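Local coordinates for stringent starvation protein A homolog (Haemophilus influenzae, PDB 3LYK) that probably forms an equimolar complex with the RNA polymerase holoenzyme, but not with the core enzyme, and belongs to the glutathione S-transferase superfamily, at residues 137-142 / 176-181; 142-147 / 183-188. All blocks are in the same frame, centred on the assembly; numbering follows the deposited sequence.

In the fold
Interactions 1 and 2 tie one interhelical loop to helix 176-187 at two successive places, their centres about 9 Å apart, in the C-terminal, helical part of this glutathione S-transferase-like chain. The loop is the connection that joins helix 118-134 to helix 152-165. Loop and helix are read in the same order: 137-142 meets 176-181, then 142-147 meets 183-188, with M142 shared. The two also touch directly, I138 against M146 and F139 against F145, so the two halves of the loop pack on each other as well as on the helix. Interaction 1 has no hydrogen bond across it and rests mainly on apolar side chains, whereas interaction 2 adds a hydrogen bond.

Interaction 1 of 2, residues 137-142 / 176-181; sequences PIFQQM and SKAIKA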
ATOM      1  N   PRO B 137       6.291 -12.749  23.145  1.00 52.25           N
ATOM      2  CA  PRO B 137       6.382 -11.724  24.198  1.00 53.28           C
ATOM      3  C   PRO B 137       5.484 -10.502  23.962  1.00 54.18           C
ATOM      4  O   PRO B 137       5.059  -9.857  24.909  1.00 54.54           O
ATOM      5  CB  PRO B 137       7.863 -11.318  24.153  1.00 53.33           C
ATOM      6  CG  PRO B 137       8.562 -12.573  23.719  1.00 53.00           C
ATOM      7  CD  PRO B 137       7.632 -13.155  22.674  1.00 52.08           C
ATOM      8  N   ILE B 138       5.201 -10.203  22.702  1.00 55.49           N
ATOM      9  CA  ILE B 138       4.247  -9.164  22.310  1.00 56.86           C
ATOM     10  C   ILE B 138       2.964  -9.101  23.157  1.00 57.28           C
ATOM     11  O   ILE B 138       2.519  -8.012  23.529  1.00 57.69           O
ATOM     12  CB  ILE B 138       3.930  -9.307  20.804  1.00 57.04           C
ATOM     13  CG1 ILE B 138       4.903  -8.463  19.986  1.00 57.35           C
ATOM     14  CG2 ILE B 138       2.510  -8.918  20.479  1.00 58.09           C
ATOM     15  CD1 ILE B 138       6.327  -9.006  19.902  1.00 58.55           C
ATOM     16  N   PHE B 139       2.398 -10.260  23.500  1.00 57.70           N
ATOM     17  CA  PHE B 139       1.110 -10.300  24.201  1.00 57.33           C
ATOM     18  C   PHE B 139       1.157 -10.097  25.722  1.00 57.82           C
ATOM     19  O   PHE B 139       0.140  -9.771  26.341  1.00 57.93           O
ATOM     20  CB  PHE B 139       0.365 -11.579  23.851  1.00 56.74           C
ATOM     21  CG  PHE B 139       0.202 -11.795  22.372  1.00 55.57           C
ATOM     22  CD1 PHE B 139      -0.820 -11.144  21.663  1.00 54.90           C
ATOM     23  CD2 PHE B 139       1.066 -12.654  21.679  1.00 53.53           C
ATOM     24  CE1 PHE B 139      -0.959 -11.350  20.280  1.00 54.04           C
ATOM     25  CE2 PHE B 139       0.921 -12.881  20.310  1.00 52.36           C
ATOM     26  CZ  PHE B 139      -0.087 -12.229  19.606  1.00 53.03           C
ATOM     27  N   GLN B 140       2.322 -10.273  26.330  1.00 58.42           N
ATOM     28  CA  GLN B 140       2.460 -10.024  27.772  1.00 59.14           C
ATOM     29  C   GLN B 140       2.162  -8.550  28.108  1.00 58.33           C
ATOM     30  O   GLN B 140       2.014  -8.171  29.275  1.00 58.51           O
ATOM     31  CB  GLN B 140       3.852 -10.451  28.279  1.00 59.95           C
ATOM     32  CG  GLN B 140       4.955  -9.392  28.132  1.00 63.11           C
ATOM     33  CD  GLN B 140       6.357  -9.958  28.355  1.00 67.46           C
ATOM     34  OE1 GLN B 140       6.786 -10.889  27.660  1.00 69.35           O
ATOM     35  NE2 GLN B 140       7.084  -9.383  29.318  1.00 68.37           N
ATOM     36  N   GLN B 141       2.066  -7.731  27.060  1.00 57.24           N
ATOM     37  CA  GLN B 141       1.763  -6.306  27.198  1.00 54.97           C
ATOM     38  C   GLN B 141       0.351  -5.984  26.728  1.00 52.27           C
ATOM     39  O   GLN B 141      -0.395  -5.295  27.438  1.00 52.41           O
ATOM     40  CB  GLN B 141       2.808  -5.449  26.455  1.00 55.87           C
ATOM     41  CG  GLN B 141       3.381  -6.094  25.164  1.00 58.38           C
ATOM     42  CD  GLN B 141       4.813  -5.605  24.782  1.00 62.58           C
ATOM     43  OE1 GLN B 141       5.277  -5.814  23.647  1.00 63.05           O
ATOM     44  NE2 GLN B 141       5.506  -4.968  25.735  1.00 62.82           N
HETATM   45  N   MSE B 142      -0.032  -6.479  25.546  1.00 48.67           N
HETATM   46  CA  MSE B 142      -1.325  -6.069  24.961  1.00 44.88           C
HETATM   47  C   MSE B 142      -2.135  -7.224  24.388  1.00 40.97           C
HETATM   48  O   MSE B 142      -1.557  -8.126  23.821  1.00 40.80           O
HETATM   49  CB  MSE B 142      -1.097  -4.980  23.915  1.00 44.87           C
HETATM   50  CG  MSE B 142      -0.582  -3.688  24.530  1.00 46.10           C
HETATM   51 SE   MSE B 142      -0.282  -2.359  23.156  1.00 51.16          SE
HETATM   52  CE  MSE B 142       1.470  -2.963  22.536  1.00 47.21           C
ATOM     53  N   SER B 176       3.608 -20.380  23.484  1.00 45.11           N
ATOM     54  CA  SER B 176       2.385 -20.944  22.932  1.00 43.23           C
ATOM     55  C   SER B 176       1.121 -20.553  23.698  1.00 42.17           C
ATOM     56  O   SER B 176       0.044 -20.493  23.115  1.00 41.98           O
ATOM     57  CB  SER B 176       2.511 -22.450  22.683  1.00 43.39           C
ATOM     58  OG  SER B 176       2.507 -23.185  23.893  1.00 43.80           O
ATOM     59  N   LYS B 177       1.238 -20.243  24.983  1.00 40.90           N
ATOM     60  CA  LYS B 177       0.067 -19.788  25.751  1.00 40.20           C
ATOM     61  C   LYS B 177      -0.522 -18.449  25.263  1.00 38.44           C
ATOM     62  O   LYS B 177      -1.749 -18.301  25.135  1.00 37.17           O
ATOM     63  CB  LYS B 177       0.372 -19.705  27.254  1.00 40.80           C
ATOM     64  CG  LYS B 177      -0.139 -20.906  28.045  1.00 45.53           C
ATOM     65  CD  LYS B 177       0.775 -21.202  29.241  1.00 52.35           C
ATOM     66  CE  LYS B 177       1.237 -22.670  29.241  1.00 55.79           C
ATOM     67  NZ  LYS B 177       2.066 -22.986  30.446  1.00 58.12           N
ATOM     68  N   ALA B 178       0.358 -17.474  25.031  1.00 36.56           N
ATOM     69  CA  ALA B 178      -0.042 -16.176  24.484  1.00 34.52           C
ATOM     70  C   ALA B 178      -0.650 -16.286  23.062  1.00 33.04           C
ATOM     71  O   ALA B 178      -1.641 -15.636  22.776  1.00 32.52           O
ATOM     72  CB  ALA B 178       1.136 -15.193  24.516  1.00 34.61           C
ATOM     73  N   ILE B 179      -0.079 -17.119  22.198  1.00 32.08           N
ATOM     74  CA  ILE B 179      -0.609 -17.310  20.834  1.00 32.16           C
ATOM     75  C   ILE B 179      -2.020 -17.970  20.822  1.00 31.77           C
ATOM     76  O   ILE B 179      -2.923 -17.523  20.098  1.00 30.74           O
ATOM     77  CB  ILE B 179       0.349 -18.109  19.920  1.00 32.16           C
ATOM     78  CG1 ILE B 179       1.771 -17.557  19.944  1.00 35.38           C
ATOM     79  CG2 ILE B 179      -0.125 -18.059  18.482  1.00 33.25           C
ATOM     80  CD1 ILE B 179       1.923 -16.087  19.385  1.00 38.48           C
ATOM     81  N   LYS B 180      -2.207 -18.995  21.654  1.00 29.36           N
ATOM     82  CA  LYS B 180      -3.524 -19.639  21.798  1.00 28.70           C
ATOM     83  C   LYS B 180      -4.536 -18.688  22.365  1.00 27.12           C
ATOM     84  O   LYS B 180      -5.683 -18.677  21.932  1.00 26.65           O
ATOM     85  CB  LYS B 180      -3.428 -20.867  22.718  1.00 28.56           C
ATOM     86  CG  LYS B 180      -2.732 -22.051  22.089  1.00 31.68           C
ATOM     87  CD  LYS B 180      -2.313 -23.042  23.192  1.00 39.90           C
ATOM     88  CE  LYS B 180      -1.942 -24.405  22.628  1.00 43.63           C
ATOM     89  NZ  LYS B 180      -1.400 -25.258  23.734  1.00 46.99           N
ATOM     90  N   ALA B 181      -4.125 -17.899  23.355  1.00 25.98           N
ATOM     91  CA  ALA B 181      -5.023 -16.888  23.917  1.00 25.72           C
ATOM     92  C   ALA B 181      -5.445 -15.855  22.824  1.00 25.35           C
ATOM     93  O   ALA B 181      -6.624 -15.505  22.710  1.00 25.51           O
ATOM     94  CB  ALA B 181      -4.387 -16.199  25.178  1.00 25.85           C
TER
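F139 meets helix 176-187 at A178 and I179, and this single aromatic side chain carries the loop's share of the contact. Its CB points toward the helix and lies 3.8 Å from A178 CB, close to the point where the two backbones approach most nearly, 6.0 Å between the CA atoms of F139 and A178. With CG set anti to the carbonyl carbon (chi1 -54°), the ring continues past the alanine methyl, which lies 3.8 Å from F139 CD2 as well. Further along the ring, F139 CE2 reaches I179 CD1 at 3.5 Å. The isoleucine's CB is directed away from the loop; its CG1 arm brings CD1 back to the phenylalanine, whose side chain it crosses at about a right angle. A178 O stands over one face of the ring, displaced toward the rim, and I138 CG2, from the loop itself, sits 4.0 Å above the centre of the opposite face. No hydrogen bond spans the contact, so its cohesion comes from apolar packing and the fit of a broad ring beside a small alanine. Y182, one residue beyond 176-181, adds an aromatic neighbour with its plane inclined to that of F139. Such aromatic packing joins an interhelical loop to a helix of the all-helical C-terminal domain of the glutathione S-transferase fold.

Interaction 2 of 2, residues 142-147 / 183-188; sequences MPYFMN and MERVFT
A type II beta turn, Y144 to N147, lies in the connection between helices 118-134 and 152-165 of the glutathione S-transferase C-terminal domain; P143, just before the turn, and Y144, its first residue, receive R185 from the last turn of helix 176-187. The arginine's CG is anti to its own backbone N, and the chain then bends at chi3, so that the methylene groups pass the tyrosine before the guanidinium turns to the proline. R185 CD lies over one face of the Y144 ring, 3.9 Å from its centroid and 21° off the normal, a CH-pi contact; R185 CG comes within 3.4 Å of Y144 OH. V186 CG1 approaches the same ring at its edge, 4.2 Å from Y144 CE1. Beyond this, R185 NH1 donates to P143 O at 2.7 Å, meeting a lone pair in the carbonyl plane, although the N-H...O angle of 134° is far from straight and the oxygen stands 30° out of the guanidinium plane. P143 CB rests over a face of that guanidinium, toward its rim, 3.8 Å from R185 NE. D154 of helix 152-165 also touches the tyrosine side chain. One arginine therefore serves two chemistries: its aliphatic part packs on an aromatic face, and its cationic end bonds a backbone carbonyl, whose partial negative charge probably favours the pairing despite the bent geometry.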
HETATM    1  N   MSE B 142      -0.032  -6.479  25.546  1.00 48.67           N
HETATM    2  CA  MSE B 142      -1.325  -6.069  24.961  1.00 44.88           C
HETATM    3  C   MSE B 142      -2.135  -7.224  24.388  1.00 40.97           C
HETATM    4  O   MSE B 142      -1.557  -8.126  23.821  1.00 40.80           O
HETATM    5  CB  MSE B 142      -1.097  -4.980  23.915  1.00 44.87           C
HETATM    6  CG  MSE B 142      -0.582  -3.688  24.530  1.00 46.10           C
HETATM    7 SE   MSE B 142      -0.282  -2.359  23.156  1.00 51.16          SE
HETATM    8  CE  MSE B 142       1.470  -2.963  22.536  1.00 47.21           C
ATOM      9  N   PRO B 143      -3.472  -7.188  24.535  1.00 37.71           N
ATOM     10  CA  PRO B 143      -4.269  -8.339  24.078  1.00 35.64           C
ATOM     11  C   PRO B 143      -4.422  -8.485  22.553  1.00 33.99           C
ATOM     12  O   PRO B 143      -4.607  -9.599  22.092  1.00 33.24           O
ATOM     13  CB  PRO B 143      -5.633  -8.129  24.743  1.00 34.96           C
ATOM     14  CG  PRO B 143      -5.715  -6.655  25.041  1.00 36.38           C
ATOM     15  CD  PRO B 143      -4.289  -6.184  25.250  1.00 37.19           C
ATOM     16  N   TYR B 144      -4.357  -7.395  21.783  1.00 31.60           N
ATOM     17  CA  TYR B 144      -4.389  -7.509  20.316  1.00 30.02           C
ATOM     18  C   TYR B 144      -3.017  -7.257  19.764  1.00 29.95           C
ATOM     19  O   TYR B 144      -2.111  -6.993  20.532  1.00 30.93           O
ATOM     20  CB  TYR B 144      -5.474  -6.630  19.704  1.00 28.96           C
ATOM     21  CG  TYR B 144      -6.824  -7.105  20.147  1.00 28.35           C
ATOM     22  CD1 TYR B 144      -7.488  -8.131  19.449  1.00 26.18           C
ATOM     23  CD2 TYR B 144      -7.421  -6.579  21.289  1.00 26.97           C
ATOM     24  CE1 TYR B 144      -8.718  -8.587  19.881  1.00 28.63           C
ATOM     25  CE2 TYR B 144      -8.654  -7.022  21.722  1.00 26.79           C
ATOM     26  CZ  TYR B 144      -9.286  -8.033  21.027  1.00 29.56           C
ATOM     27  OH  TYR B 144     -10.513  -8.467  21.442  1.00 31.63           O
ATOM     28  N   PHE B 145      -2.817  -7.417  18.462  1.00 29.64           N
ATOM     29  CA  PHE B 145      -1.460  -7.493  17.968  1.00 30.03           C
ATOM     30  C   PHE B 145      -0.795  -6.102  17.980  1.00 30.85           C
ATOM     31  O   PHE B 145      -1.020  -5.298  17.076  1.00 30.22           O
ATOM     32  CB  PHE B 145      -1.430  -8.129  16.588  1.00 28.57           C
ATOM     33  CG  PHE B 145      -0.101  -8.608  16.195  1.00 29.94           C
ATOM     34  CD1 PHE B 145       0.268  -9.926  16.412  1.00 30.03           C
ATOM     35  CD2 PHE B 145       0.821  -7.745  15.596  1.00 31.23           C
ATOM     36  CE1 PHE B 145       1.534 -10.393  16.027  1.00 29.14           C
ATOM     37  CE2 PHE B 145       2.083  -8.205  15.194  1.00 32.46           C
ATOM     38  CZ  PHE B 145       2.444  -9.527  15.436  1.00 31.69           C
HETATM   39  N   MSE B 146       0.003  -5.846  19.021  1.00 32.03           N
HETATM   40  CA  MSE B 146       0.695  -4.559  19.237  1.00 33.72           C
HETATM   41  C   MSE B 146      -0.340  -3.467  19.428  1.00 33.93           C
HETATM   42  O   MSE B 146      -0.080  -2.332  19.098  1.00 34.07           O
HETATM   43  CB  MSE B 146       1.586  -4.170  18.040  1.00 34.09           C
HETATM   44  CG  MSE B 146       2.822  -5.019  17.826  1.00 39.48           C
HETATM   45 SE   MSE B 146       3.975  -4.857  19.420  1.00 54.43          SE
HETATM   46  CE  MSE B 146       4.939  -3.176  18.999  1.00 49.37           C
ATOM     47  N   ASN B 147      -1.532  -3.817  19.907  1.00 33.70           N
ATOM     48  CA  ASN B 147      -2.564  -2.825  20.157  1.00 34.03           C
ATOM     49  C   ASN B 147      -3.444  -3.253  21.307  1.00 33.85           C
ATOM     50  O   ASN B 147      -3.577  -4.457  21.587  1.00 33.05           O
ATOM     51  CB  ASN B 147      -3.414  -2.530  18.895  1.00 34.02           C
ATOM     52  CG  ASN B 147      -2.722  -1.527  17.933  1.00 37.04           C
ATOM     53  OD1 ASN B 147      -2.539  -0.366  18.285  1.00 40.63           O
ATOM     54  ND2 ASN B 147      -2.299  -1.990  16.754  1.00 35.04           N
HETATM   55  N   MSE B 183      -5.539 -16.277  19.535  1.00 22.60           N
HETATM   56  CA  MSE B 183      -6.420 -16.981  18.628  1.00 24.12           C
HETATM   57  C   MSE B 183      -7.840 -17.031  19.094  1.00 23.95           C
HETATM   58  O   MSE B 183      -8.741 -16.743  18.306  1.00 24.12           O
HETATM   59  CB  MSE B 183      -5.887 -18.378  18.315  1.00 24.98           C
HETATM   60  CG  MSE B 183      -4.772 -18.303  17.278  1.00 29.36           C
HETATM   61 SE   MSE B 183      -3.850 -20.017  16.987  1.00 42.68          SE
HETATM   62  CE  MSE B 183      -4.972 -20.823  15.691  1.00 39.08           C
ATOM     63  N   GLU B 184      -8.059 -17.381  20.369  1.00 24.04           N
ATOM     64  CA  GLU B 184      -9.416 -17.398  20.887  1.00 24.95           C
ATOM     65  C   GLU B 184     -10.023 -15.988  20.820  1.00 24.62           C
ATOM     66  O   GLU B 184     -11.184 -15.800  20.481  1.00 24.35           O
ATOM     67  CB  GLU B 184      -9.436 -17.940  22.327  1.00 24.64           C
ATOM     68  CG  GLU B 184     -10.851 -18.098  22.921  1.00 28.12           C
ATOM     69  CD  GLU B 184     -11.441 -16.804  23.542  1.00 31.63           C
ATOM     70  OE1 GLU B 184     -10.677 -15.868  23.917  1.00 32.57           O
ATOM     71  OE2 GLU B 184     -12.691 -16.736  23.655  1.00 30.85           O
ATOM     72  N   ARG B 185      -9.219 -14.990  21.157  1.00 24.96           N
ATOM     73  CA  ARG B 185      -9.707 -13.604  21.221  1.00 24.79           C
ATOM     74  C   ARG B 185     -10.190 -13.148  19.846  1.00 23.29           C
ATOM     75  O   ARG B 185     -11.246 -12.526  19.717  1.00 23.58           O
ATOM     76  CB  ARG B 185      -8.552 -12.736  21.691  1.00 25.24           C
ATOM     77  CG  ARG B 185      -8.899 -11.374  22.136  1.00 27.22           C
ATOM     78  CD  ARG B 185      -7.592 -10.788  22.758  1.00 30.00           C
ATOM     79  NE  ARG B 185      -7.253 -11.480  23.989  1.00 29.38           N
ATOM     80  CZ  ARG B 185      -6.059 -11.970  24.307  1.00 30.11           C
ATOM     81  NH1 ARG B 185      -4.993 -11.823  23.530  1.00 24.54           N
ATOM     82  NH2 ARG B 185      -5.934 -12.596  25.457  1.00 33.02           N
ATOM     83  N   VAL B 186      -9.454 -13.502  18.800  1.00 22.22           N
ATOM     84  CA  VAL B 186      -9.875 -13.062  17.445  1.00 21.10           C
ATOM     85  C   VAL B 186     -10.890 -14.013  16.745  1.00 21.32           C
ATOM     86  O   VAL B 186     -11.869 -13.519  16.139  1.00 20.48           O
ATOM     87  CB  VAL B 186      -8.670 -12.700  16.527  1.00 20.66           C
ATOM     88  CG1 VAL B 186      -7.812 -11.608  17.183  1.00 20.45           C
ATOM     89  CG2 VAL B 186      -7.769 -13.925  16.227  1.00 19.97           C
ATOM     90  N   PHE B 187     -10.684 -15.348  16.835  1.00 20.78           N
ATOM     91  CA  PHE B 187     -11.546 -16.281  16.105  1.00 20.17           C
ATOM     92  C   PHE B 187     -13.003 -16.265  16.564  1.00 20.50           C
ATOM     93  O   PHE B 187     -13.922 -16.547  15.761  1.00 19.90           O
ATOM     94  CB  PHE B 187     -11.059 -17.727  16.131  1.00 19.73           C
ATOM     95  CG  PHE B 187      -9.730 -17.967  15.453  1.00 21.26           C
ATOM     96  CD1 PHE B 187      -9.164 -17.037  14.584  1.00 22.37           C
ATOM     97  CD2 PHE B 187      -9.039 -19.152  15.704  1.00 18.64           C
ATOM     98  CE1 PHE B 187      -7.920 -17.281  13.977  1.00 22.13           C
ATOM     99  CE2 PHE B 187      -7.832 -19.417  15.089  1.00 22.86           C
ATOM    100  CZ  PHE B 187      -7.259 -18.459  14.215  1.00 20.85           C
ATOM    101  N   THR B 188     -13.205 -15.949  17.840  1.00 20.80           N
ATOM    102  CA  THR B 188     -14.538 -15.965  18.447  1.00 22.54           C
ATOM    103  C   THR B 188     -15.286 -14.640  18.348  1.00 23.64           C
ATOM    104  O   THR B 188     -16.449 -14.539  18.783  1.00 23.42           O
ATOM    105  CB  THR B 188     -14.512 -16.469  19.934  1.00 22.45           C
ATOM    106  OG1 THR B 188     -13.805 -15.519  20.722  1.00 24.17           O
ATOM    107  CG2 THR B 188     -13.797 -17.861  20.043  1.00 20.14           C
TER